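Local coordinates for protein aromatic-amino-acid:2-oxoglutarate transaminase (Candida albicans, PDB 6HND) that probably catalyses the pyridoxal-phosphate-dependent transfer of amino groups between aromatic amino acids or 2-aminoadipate and 2-oxo acids, at residues K341-A344 and P345-L349; G372-G375 and L376-T379; F161-G165 and A166-L170. All blocks are in the same frame, centred on the assembly; numbering follows the deposited sequence.

Interaction 1: residues K341-A344 and P345-L349; sequences KLFA and PGLRL. With PLP (pyridoxal-5'-phosphate), chain E.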
ATOM      1  N   LYS B 341      -3.749  10.770 -12.105  1.00 39.95           N
ATOM      2  CA  LYS B 341      -3.904  12.032 -12.824  1.00 43.66           C
ATOM      3  C   LYS B 341      -4.986  11.885 -13.911  1.00 45.77           C
ATOM      4  O   LYS B 341      -5.544  12.895 -14.339  1.00 57.86           O
ATOM      5  CB  LYS B 341      -2.521  12.583 -13.243  1.00 42.21           C
ATOM      6  CG  LYS B 341      -1.425  12.508 -12.165  1.00 42.67           C
ATOM      7  CD  LYS B 341      -0.908  13.833 -11.602  1.00 44.68           C
ATOM      8  CE  LYS B 341      -0.031  13.743 -10.335  1.00 47.39           C
ATOM      9  NZ  LYS B 341       1.185  12.933 -10.537  1.00 57.45           N
ATOM     10  N   LEU B 342      -5.389  10.649 -14.251  1.00 38.85           N
ATOM     11  CA  LEU B 342      -6.429  10.396 -15.234  1.00 37.30           C
ATOM     12  C   LEU B 342      -7.763  10.026 -14.570  1.00 40.58           C
ATOM     13  O   LEU B 342      -8.762  10.051 -15.273  1.00 37.98           O
ATOM     14  CB  LEU B 342      -6.029   9.207 -16.115  1.00 40.97           C
ATOM     15  CG  LEU B 342      -4.965   9.447 -17.177  1.00 43.97           C
ATOM     16  CD1 LEU B 342      -4.691   8.158 -17.921  1.00 44.09           C
ATOM     17  CD2 LEU B 342      -5.405  10.549 -18.135  1.00 48.14           C
ATOM     18  N   PHE B 343      -7.765   9.521 -13.327  1.00 38.11           N
ATOM     19  CA  PHE B 343      -8.989   9.103 -12.601  1.00 36.38           C
ATOM     20  C   PHE B 343      -9.051   9.897 -11.291  1.00 40.09           C
ATOM     21  O   PHE B 343      -9.853  10.846 -11.252  1.00 41.79           O
ATOM     22  CB  PHE B 343      -9.013   7.583 -12.454  1.00 37.71           C
ATOM     23  CG  PHE B 343     -10.352   6.980 -12.111  1.00 39.01           C
ATOM     24  CD1 PHE B 343     -11.030   7.352 -10.952  1.00 37.69           C
ATOM     25  CD2 PHE B 343     -10.919   6.007 -12.921  1.00 37.03           C
ATOM     26  CE1 PHE B 343     -12.244   6.774 -10.624  1.00 37.22           C
ATOM     27  CE2 PHE B 343     -12.135   5.435 -12.588  1.00 36.14           C
ATOM     28  CZ  PHE B 343     -12.799   5.826 -11.452  1.00 37.10           C
ATOM     29  N   ALA B 344      -8.236   9.568 -10.278  1.00 37.98           N
ATOM     30  CA  ALA B 344      -8.112  10.391  -9.042  1.00 39.50           C
ATOM     31  C   ALA B 344      -6.914   9.969  -8.182  1.00 36.43           C
ATOM     32  O   ALA B 344      -6.608   8.792  -8.041  1.00 39.56           O
ATOM     33  CB  ALA B 344      -9.395  10.271  -8.264  1.00 39.34           C
ATOM     34  N   PRO B 345      -6.178  10.899  -7.548  1.00 35.45           N
ATOM     35  CA  PRO B 345      -5.059  10.510  -6.687  1.00 35.29           C
ATOM     36  C   PRO B 345      -5.451   9.635  -5.485  1.00 36.01           C
ATOM     37  O   PRO B 345      -4.664   8.770  -5.114  1.00 40.58           O
ATOM     38  CB  PRO B 345      -4.514  11.851  -6.207  1.00 34.15           C
ATOM     39  CG  PRO B 345      -4.936  12.822  -7.275  1.00 32.93           C
ATOM     40  CD  PRO B 345      -6.316  12.358  -7.672  1.00 34.34           C
ATOM     41  N   GLY B 346      -6.646   9.859  -4.941  1.00 32.29           N
ATOM     42  CA  GLY B 346      -7.171   9.193  -3.736  1.00 32.78           C
ATOM     43  C   GLY B 346      -7.386   7.700  -3.950  1.00 34.34           C
ATOM     44  O   GLY B 346      -7.580   6.998  -2.947  1.00 29.27           O
ATOM     45  N   LEU B 347      -7.342   7.216  -5.198  1.00 32.86           N
ATOM     46  CA  LEU B 347      -7.478   5.761  -5.452  1.00 32.55           C
ATOM     47  C   LEU B 347      -6.291   5.060  -4.785  1.00 34.07           C
ATOM     48  O   LEU B 347      -6.517   3.980  -4.156  1.00 31.55           O
ATOM     49  CB  LEU B 347      -7.479   5.436  -6.945  1.00 31.56           C
ATOM     50  CG  LEU B 347      -8.593   5.987  -7.821  1.00 31.34           C
ATOM     51  CD1 LEU B 347      -8.357   5.508  -9.233  1.00 32.53           C
ATOM     52  CD2 LEU B 347      -9.982   5.570  -7.344  1.00 32.28           C
ATOM     53  N   ARG B 348      -5.089   5.646  -4.936  1.00 33.04           N
ATOM     54  CA  ARG B 348      -3.793   4.966  -4.653  1.00 31.87           C
ATOM     55  C   ARG B 348      -3.753   3.669  -5.491  1.00 30.97           C
ATOM     56  O   ARG B 348      -3.773   2.580  -4.917  1.00 29.60           O
ATOM     57  CB  ARG B 348      -3.662   4.624  -3.165  1.00 34.39           C
ATOM     58  CG  ARG B 348      -3.635   5.792  -2.193  1.00 34.38           C
ATOM     59  CD  ARG B 348      -2.365   6.599  -2.305  1.00 35.40           C
ATOM     60  NE  ARG B 348      -2.516   7.481  -3.447  1.00 35.15           N
ATOM     61  CZ  ARG B 348      -1.527   8.071  -4.095  1.00 37.48           C
ATOM     62  NH1 ARG B 348      -1.830   8.863  -5.111  1.00 38.43           N
ATOM     63  NH2 ARG B 348      -0.259   7.873  -3.748  1.00 35.19           N
ATOM     64  N   LEU B 349      -3.798   3.798  -6.809  1.00 30.20           N
ATOM     65  CA  LEU B 349      -3.881   2.684  -7.778  1.00 32.17           C
ATOM     66  C   LEU B 349      -3.118   3.057  -9.039  1.00 32.13           C
ATOM     67  O   LEU B 349      -3.227   4.200  -9.486  1.00 37.13           O
ATOM     68  CB  LEU B 349      -5.335   2.345  -8.124  1.00 32.26           C
ATOM     69  CG  LEU B 349      -5.511   0.976  -8.790  1.00 31.40           C
ATOM     70  CD1 LEU B 349      -5.273  -0.123  -7.790  1.00 32.32           C
ATOM     71  CD2 LEU B 349      -6.891   0.840  -9.405  1.00 34.77           C
TER
HETATM   72  N1  PLP E 601       5.791  10.976 -10.999  1.00 39.90           N
HETATM   73  C2  PLP E 601       5.481  12.148 -11.538  1.00 44.47           C
HETATM   74  C2A PLP E 601       6.376  12.656 -12.616  1.00 44.21           C
HETATM   75  C3  PLP E 601       4.321  12.859 -11.121  1.00 47.94           C
HETATM   76  O3  PLP E 601       4.027  14.061 -11.702  1.00 45.93           O
HETATM   77  C4  PLP E 601       3.498  12.315 -10.100  1.00 50.37           C
HETATM   78  C4A PLP E 601       2.239  13.006  -9.735  1.00 56.35           C
HETATM   79  C5  PLP E 601       3.856  11.059  -9.564  1.00 46.85           C
HETATM   80  C6  PLP E 601       5.001  10.461 -10.032  1.00 45.98           C
HETATM   81  C5A PLP E 601       3.128  10.415  -8.413  1.00 42.50           C
HETATM   82  O4P PLP E 601       1.853   9.805  -8.745  1.00 42.56           O
HETATM   83  P   PLP E 601       1.037   8.983  -7.611  1.00 38.00           P
HETATM   84  O1P PLP E 601       2.069   8.270  -6.747  1.00 37.33           O
HETATM   85  O2P PLP E 601       0.147   8.094  -8.477  1.00 34.05           O
HETATM   86  O3P PLP E 601       0.263   9.992  -6.826  1.00 39.78           O
HETATM   87  O   HOH W   1      -4.268   6.842  -7.727  1.00 34.68           O

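Interaction 2: residues G372-G375 and L376-T379; sequences GASG and LTQT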
ATOM      1  N   GLY B 372      -0.563  -5.486  -1.509  1.00 35.87           N
ATOM      2  CA  GLY B 372      -1.734  -5.367  -2.393  1.00 34.73           C
ATOM      3  C   GLY B 372      -2.343  -3.984  -2.381  1.00 35.39           C
ATOM      4  O   GLY B 372      -2.480  -3.368  -1.277  1.00 34.22           O
ATOM      5  N   ALA B 373      -2.701  -3.520  -3.574  1.00 33.06           N
ATOM      6  CA  ALA B 373      -3.654  -2.413  -3.768  1.00 34.09           C
ATOM      7  C   ALA B 373      -5.008  -2.819  -3.190  1.00 30.95           C
ATOM      8  O   ALA B 373      -5.370  -3.991  -3.310  1.00 30.13           O
ATOM      9  CB  ALA B 373      -3.768  -2.061  -5.226  1.00 34.81           C
ATOM     10  N   SER B 374      -5.709  -1.874  -2.569  1.00 30.48           N
ATOM     11  CA  SER B 374      -7.088  -2.073  -2.040  1.00 32.23           C
ATOM     12  C   SER B 374      -7.966  -2.798  -3.066  1.00 28.98           C
ATOM     13  O   SER B 374      -8.187  -2.254  -4.135  1.00 29.49           O
ATOM     14  CB  SER B 374      -7.723  -0.777  -1.653  1.00 31.34           C
ATOM     15  OG  SER B 374      -8.927  -1.025  -0.964  1.00 30.82           O
ATOM     16  N   GLY B 375      -8.451  -3.985  -2.733  1.00 30.18           N
ATOM     17  CA  GLY B 375      -9.365  -4.756  -3.591  1.00 29.92           C
ATOM     18  C   GLY B 375     -10.645  -3.992  -3.849  1.00 31.57           C
ATOM     19  O   GLY B 375     -11.169  -4.088  -4.977  1.00 32.68           O
ATOM     20  N   LEU B 376     -11.147  -3.262  -2.852  1.00 31.35           N
ATOM     21  CA  LEU B 376     -12.420  -2.497  -2.987  1.00 34.62           C
ATOM     22  C   LEU B 376     -12.196  -1.459  -4.082  1.00 34.15           C
ATOM     23  O   LEU B 376     -13.108  -1.224  -4.859  1.00 38.11           O
ATOM     24  CB  LEU B 376     -12.811  -1.845  -1.648  1.00 33.00           C
ATOM     25  CG  LEU B 376     -14.063  -0.963  -1.687  1.00 38.16           C
ATOM     26  CD1 LEU B 376     -15.236  -1.668  -2.359  1.00 37.06           C
ATOM     27  CD2 LEU B 376     -14.461  -0.478  -0.300  1.00 39.26           C
ATOM     28  N   THR B 377     -11.008  -0.863  -4.136  1.00 32.78           N
ATOM     29  CA  THR B 377     -10.690   0.216  -5.107  1.00 32.21           C
ATOM     30  C   THR B 377     -10.501  -0.398  -6.488  1.00 33.18           C
ATOM     31  O   THR B 377     -11.028   0.182  -7.450  1.00 33.65           O
ATOM     32  CB  THR B 377      -9.458   1.003  -4.680  1.00 32.03           C
ATOM     33  OG1 THR B 377      -9.846   1.576  -3.434  1.00 32.92           O
ATOM     34  CG2 THR B 377      -9.031   2.041  -5.700  1.00 31.65           C
ATOM     35  N   GLN B 378      -9.754  -1.502  -6.568  1.00 33.83           N
ATOM     36  CA  GLN B 378      -9.580  -2.284  -7.815  1.00 35.27           C
ATOM     37  C   GLN B 378     -10.972  -2.639  -8.343  1.00 35.71           C
ATOM     38  O   GLN B 378     -11.156  -2.612  -9.557  1.00 35.75           O
ATOM     39  CB  GLN B 378      -8.796  -3.565  -7.574  1.00 32.92           C
ATOM     40  CG  GLN B 378      -7.327  -3.346  -7.279  1.00 34.26           C
ATOM     41  CD  GLN B 378      -6.583  -4.658  -7.215  1.00 36.03           C
ATOM     42  OE1 GLN B 378      -6.546  -5.415  -8.200  1.00 34.76           O
ATOM     43  NE2 GLN B 378      -5.972  -4.927  -6.063  1.00 32.46           N
ATOM     44  N   THR B 379     -11.886  -3.009  -7.447  1.00 36.81           N
ATOM     45  CA  THR B 379     -13.263  -3.434  -7.797  1.00 39.39           C
ATOM     46  C   THR B 379     -13.984  -2.228  -8.404  1.00 36.84           C
ATOM     47  O   THR B 379     -14.430  -2.356  -9.540  1.00 35.87           O
ATOM     48  CB  THR B 379     -13.985  -4.041  -6.589  1.00 36.95           C
ATOM     49  OG1 THR B 379     -13.226  -5.177  -6.186  1.00 36.77           O
ATOM     50  CG2 THR B 379     -15.417  -4.443  -6.877  1.00 38.98           C
TER

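Interaction 3: residues F161-G165 and A166-L170; sequences FITTG and ASDGL. With PLP (pyridoxal-5'-phosphate), chain E.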
ATOM      1  N   PHE B 161       1.553  -5.464 -13.369  1.00 33.89           N
ATOM      2  CA  PHE B 161       1.441  -5.652 -11.904  1.00 34.00           C
ATOM      3  C   PHE B 161       0.719  -4.435 -11.309  1.00 33.61           C
ATOM      4  O   PHE B 161       1.204  -3.306 -11.482  1.00 34.88           O
ATOM      5  CB  PHE B 161       2.838  -5.792 -11.314  1.00 30.34           C
ATOM      6  CG  PHE B 161       2.865  -6.270  -9.898  1.00 31.50           C
ATOM      7  CD1 PHE B 161       2.732  -5.379  -8.850  1.00 32.59           C
ATOM      8  CD2 PHE B 161       3.067  -7.610  -9.613  1.00 31.98           C
ATOM      9  CE1 PHE B 161       2.784  -5.824  -7.541  1.00 32.93           C
ATOM     10  CE2 PHE B 161       3.138  -8.051  -8.305  1.00 32.00           C
ATOM     11  CZ  PHE B 161       2.996  -7.153  -7.272  1.00 34.35           C
ATOM     12  N   ILE B 162      -0.401  -4.659 -10.632  1.00 32.56           N
ATOM     13  CA  ILE B 162      -1.191  -3.563 -10.013  1.00 34.14           C
ATOM     14  C   ILE B 162      -0.369  -2.993  -8.847  1.00 33.74           C
ATOM     15  O   ILE B 162       0.098  -3.786  -7.998  1.00 34.91           O
ATOM     16  CB  ILE B 162      -2.575  -4.058  -9.571  1.00 33.65           C
ATOM     17  CG1 ILE B 162      -3.369  -4.656 -10.730  1.00 34.21           C
ATOM     18  CG2 ILE B 162      -3.334  -2.938  -8.871  1.00 37.15           C
ATOM     19  CD1 ILE B 162      -3.365  -3.802 -11.996  1.00 33.02           C
ATOM     20  N   THR B 163      -0.218  -1.663  -8.823  1.00 31.48           N
ATOM     21  CA  THR B 163       0.473  -0.895  -7.758  1.00 29.82           C
ATOM     22  C   THR B 163      -0.508   0.018  -7.034  1.00 30.04           C
ATOM     23  O   THR B 163      -1.692   0.075  -7.421  1.00 30.76           O
ATOM     24  CB  THR B 163       1.592  -0.043  -8.346  1.00 29.29           C
ATOM     25  OG1 THR B 163       0.936   0.951  -9.141  1.00 30.38           O
ATOM     26  CG2 THR B 163       2.566  -0.859  -9.174  1.00 32.11           C
ATOM     27  N   THR B 164      -0.013   0.750  -6.046  1.00 30.61           N
ATOM     28  CA  THR B 164      -0.827   1.744  -5.309  1.00 32.08           C
ATOM     29  C   THR B 164      -0.548   3.154  -5.851  1.00 31.46           C
ATOM     30  O   THR B 164      -0.858   4.104  -5.149  1.00 31.22           O
ATOM     31  CB  THR B 164      -0.642   1.554  -3.801  1.00 32.44           C
ATOM     32  OG1 THR B 164       0.731   1.643  -3.395  1.00 31.84           O
ATOM     33  CG2 THR B 164      -1.193   0.210  -3.375  1.00 32.48           C
ATOM     34  N   GLY B 165      -0.017   3.270  -7.068  1.00 32.91           N
ATOM     35  CA  GLY B 165       0.213   4.560  -7.747  1.00 31.90           C
ATOM     36  C   GLY B 165       1.591   4.657  -8.359  1.00 29.90           C
ATOM     37  O   GLY B 165       2.337   3.675  -8.338  1.00 36.19           O
ATOM     38  N   ALA B 166       1.944   5.825  -8.864  1.00 29.96           N
ATOM     39  CA  ALA B 166       3.223   6.050  -9.556  1.00 31.39           C
ATOM     40  C   ALA B 166       4.402   5.896  -8.583  1.00 32.71           C
ATOM     41  O   ALA B 166       5.367   5.184  -8.926  1.00 33.91           O
ATOM     42  CB  ALA B 166       3.207   7.399 -10.214  1.00 33.36           C
ATOM     43  N   SER B 167       4.326   6.536  -7.421  1.00 32.57           N
ATOM     44  CA  SER B 167       5.372   6.523  -6.372  1.00 33.18           C
ATOM     45  C   SER B 167       5.609   5.088  -5.877  1.00 36.88           C
ATOM     46  O   SER B 167       6.778   4.684  -5.699  1.00 35.69           O
ATOM     47  CB  SER B 167       4.997   7.473  -5.264  1.00 36.46           C
ATOM     48  OG  SER B 167       4.861   8.797  -5.774  1.00 38.28           O
ATOM     49  N   ASP B 168       4.544   4.308  -5.716  1.00 35.04           N
ATOM     50  CA  ASP B 168       4.648   2.859  -5.450  1.00 33.71           C
ATOM     51  C   ASP B 168       5.391   2.119  -6.596  1.00 34.93           C
ATOM     52  O   ASP B 168       6.298   1.270  -6.291  1.00 32.28           O
ATOM     53  CB  ASP B 168       3.261   2.250  -5.240  1.00 32.40           C
ATOM     54  CG  ASP B 168       3.404   0.841  -4.708  1.00 32.22           C
ATOM     55  OD1 ASP B 168       4.207   0.681  -3.767  1.00 30.03           O
ATOM     56  OD2 ASP B 168       2.752  -0.082  -5.261  1.00 33.03           O
ATOM     57  N   GLY B 169       5.006   2.360  -7.856  1.00 32.93           N
ATOM     58  CA  GLY B 169       5.702   1.812  -9.043  1.00 33.28           C
ATOM     59  C   GLY B 169       7.187   2.176  -9.077  1.00 32.76           C
ATOM     60  O   GLY B 169       8.013   1.294  -9.335  1.00 30.18           O
ATOM     61  N   LEU B 170       7.517   3.439  -8.798  1.00 32.58           N
ATOM     62  CA  LEU B 170       8.907   3.969  -8.782  1.00 31.35           C
ATOM     63  C   LEU B 170       9.748   3.326  -7.668  1.00 31.46           C
ATOM     64  O   LEU B 170      10.953   3.094  -7.872  1.00 33.82           O
ATOM     65  CB  LEU B 170       8.856   5.486  -8.591  1.00 31.20           C
ATOM     66  CG  LEU B 170       8.258   6.284  -9.749  1.00 31.18           C
ATOM     67  CD1 LEU B 170       8.155   7.746  -9.356  1.00 29.86           C
ATOM     68  CD2 LEU B 170       9.080   6.100 -11.016  1.00 31.27           C
TER
HETATM   69  N1  PLP E 601       5.791  10.976 -10.999  1.00 39.90           N
HETATM   70  C2  PLP E 601       5.481  12.148 -11.538  1.00 44.47           C
HETATM   71  C2A PLP E 601       6.376  12.656 -12.616  1.00 44.21           C
HETATM   72  C3  PLP E 601       4.321  12.859 -11.121  1.00 47.94           C
HETATM   73  O3  PLP E 601       4.027  14.061 -11.702  1.00 45.93           O
HETATM   74  C4  PLP E 601       3.498  12.315 -10.100  1.00 50.37           C
HETATM   75  C4A PLP E 601       2.239  13.006  -9.735  1.00 56.35           C
HETATM   76  C5  PLP E 601       3.856  11.059  -9.564  1.00 46.85           C
HETATM   77  C6  PLP E 601       5.001  10.461 -10.032  1.00 45.98           C
HETATM   78  C5A PLP E 601       3.128  10.415  -8.413  1.00 42.50           C
HETATM   79  O4P PLP E 601       1.853   9.805  -8.745  1.00 42.56           O
HETATM   80  P   PLP E 601       1.037   8.983  -7.611  1.00 38.00           P
HETATM   81  O1P PLP E 601       2.069   8.270  -6.747  1.00 37.33           O
HETATM   82  O2P PLP E 601       0.147   8.094  -8.477  1.00 34.05           O
HETATM   83  O3P PLP E 601       0.263   9.992  -6.826  1.00 39.78           O
HETATM   84  O   HOH W   2       2.000   5.890  -5.264  1.00 40.20           O

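Interaction 1: residues K341-A344 and P345-L349
Apolar contact across this local turn comes from Phe343 and Leu347, whose side chains meet at about a right angle. The CD1 methyl of Leu347 lies 3.7 Å from CD1 of the Phe343 ring and approaches it obliquely. Phe343 has CG anti to its backbone N (chi1 -163°), which carries the ring past the Leu347 methyls; Pro52 of the second subunit packs on the same phenyl group.

Backbone bonding closes the turn. The amide N of Leu347 reaches Ala344 O at 3.3 Å, a weak bond that matches the 3-10 character of residues 345-347. A water lies 3.1 Å from Ala344 O and accepts from Leu349 N, just before strand 350-355.

The covalent link is the internal aldimine on which the site of this aminotransferase is built: Lys341 NZ is 1.3 Å from C4A of pyridoxal phosphate, the length of a Schiff-base C=N bond. Bends at chi2 and chi4 shape the lysine chain on its way to the cofactor, and Tyr130 of the second subunit packs against it.

Polar side-chain bonds converge on Arg348. Its NE and NH1 grip the single atom Pro345 O side-on, at 3.0 Å from NE and 2.8 Å from NH1, with the oxygen essentially in the guanidinium plane. Arg348 N is a third donor to that carbonyl. NH1 also gives a nearly straight bond (171°) to phosphate O3P at 2.9 Å, an in-plane approach at the guanidinium edge, and the side-chain bonds to Pro345 O and O3P together hold the rotation of the flat group.

Interaction 2: residues G372-G375 and L376-T379
Ser374 O accepts the amide of Gln378 at 3.0 Å in a straight bond (172°), with a weak second bond from Thr377 N, while Thr379 N donates to Gly375 O; these bonds turn the chain from the loop into helix 375-388.

Gln378 folds back over the start of the helix. Its CG is anti to the carbonyl carbon (chi1 -71°) and the chain is extended beyond it, which takes the amide back along the incoming loop. There NE2 donates to Ala373 O at 3.0 Å, from above the carbonyl plane, although the acceptor lies in the plane of the glutamine amide. NE2 also sits 3.7 Å from the methyl CB of Ala373. The other end of the amide is held too, since OE1 accepts from His136 N, and the two bonds together define which way the group is flipped.

The next residue, Thr379, puts two donors on one carbonyl four residues back. Its OG1, anti to the carbonyl carbon, gives its proton to Gly375 O at 2.6 Å, and that oxygen receives the hydroxyl and the Thr379 amide on opposite faces of its plane.

Across the N-terminal turn, Ser374 CB lies 3.6 Å from Thr377 OG1. The hydroxyls of this pair are engaged by the second subunit: Ser374 OG bonds to Leu347 O and Thr377 OG1 there, and Thr377 OG1 to Ser374 OG.

Ser374 occupies the N-cap position, but with OG turned toward the partner chain the local bonds come from its carbonyl. The arrangement is a helix N-terminus set into the dimer interface of a pyridoxal-phosphate-dependent aminotransferase.

Interaction 3: residues F161-G165 and A166-L170
Asp168 reaches back from the first turn of its helix to the loop residue just after strand 158-163, and its OD2 accepts the amide of Thr164 at 3.0 Å. The bond is fairly straight and meets the anti side of the carboxylate, 33° out of its plane. With CG anti to the backbone N (chi1 -169°), the carboxylate is directed at this amide. Here the packing is close: Thr163 CB stands 3.3 Å from Asp168 OD2, and Thr164 OG1 approaches Asp168 CG to 3.1 Å. Other groups complete the polar network, as OD2 also forms a salt bridge with Lys172, while Asn370 ND2 bonds both Asp168 OD1 and Thr164 OG1. The buried carboxylate charge is thus probably well compensated.

Between these residues the chain makes a strand-to-helix turn, with Gly165 at the N-cap and Gly169 N bonded to its carbonyl O. This turn, presenting helix-start amides to a phosphate, forms part of the phosphate-binding site of this PLP-dependent fold. Ala166 N donates to phosphate O2P at 2.9 Å, almost straight (176°). Ser167 N and Ser167 OG both donate to O1P, the hydroxyl at 3.0 Å. The helix dipole would be expected to favour the anion at this end.

On the phosphate side the contact is mediated by a water, which accepts from Asp168 N at 3.0 Å and lies 2.8 Å from phosphate O1P. Beyond the tight centre, Thr163 CG2 comes no nearer than 4.1 Å to Gly169 CA, a more relaxed contact of strand methyl with helix backbone.

Overall arrangement
Interactions 1 and 3 take hold of one pyridoxal phosphate, their centres about 11 Å apart. Residues 341-349 bond covalently to its C4A, the aldimine carbon, and hold one phosphate oxygen, and residues 161-170 the other two phosphate oxygens. Backbone and side chain also touch directly between them, with Arg348 CB 3.5 Å from Thr164 O. Interaction 2 is centred about 12 Å from interaction 1 and 13 Å from interaction 3, and the side chain of Thr377 is about 11 Å from a cofactor. Leu349 joins all three: its CD1 packs on Ala373 CB at 3.5 Å and on Ile162 CG2 at 3.6 Å. All three contacts also touch the second subunit, which supplies Tyr130 to the site.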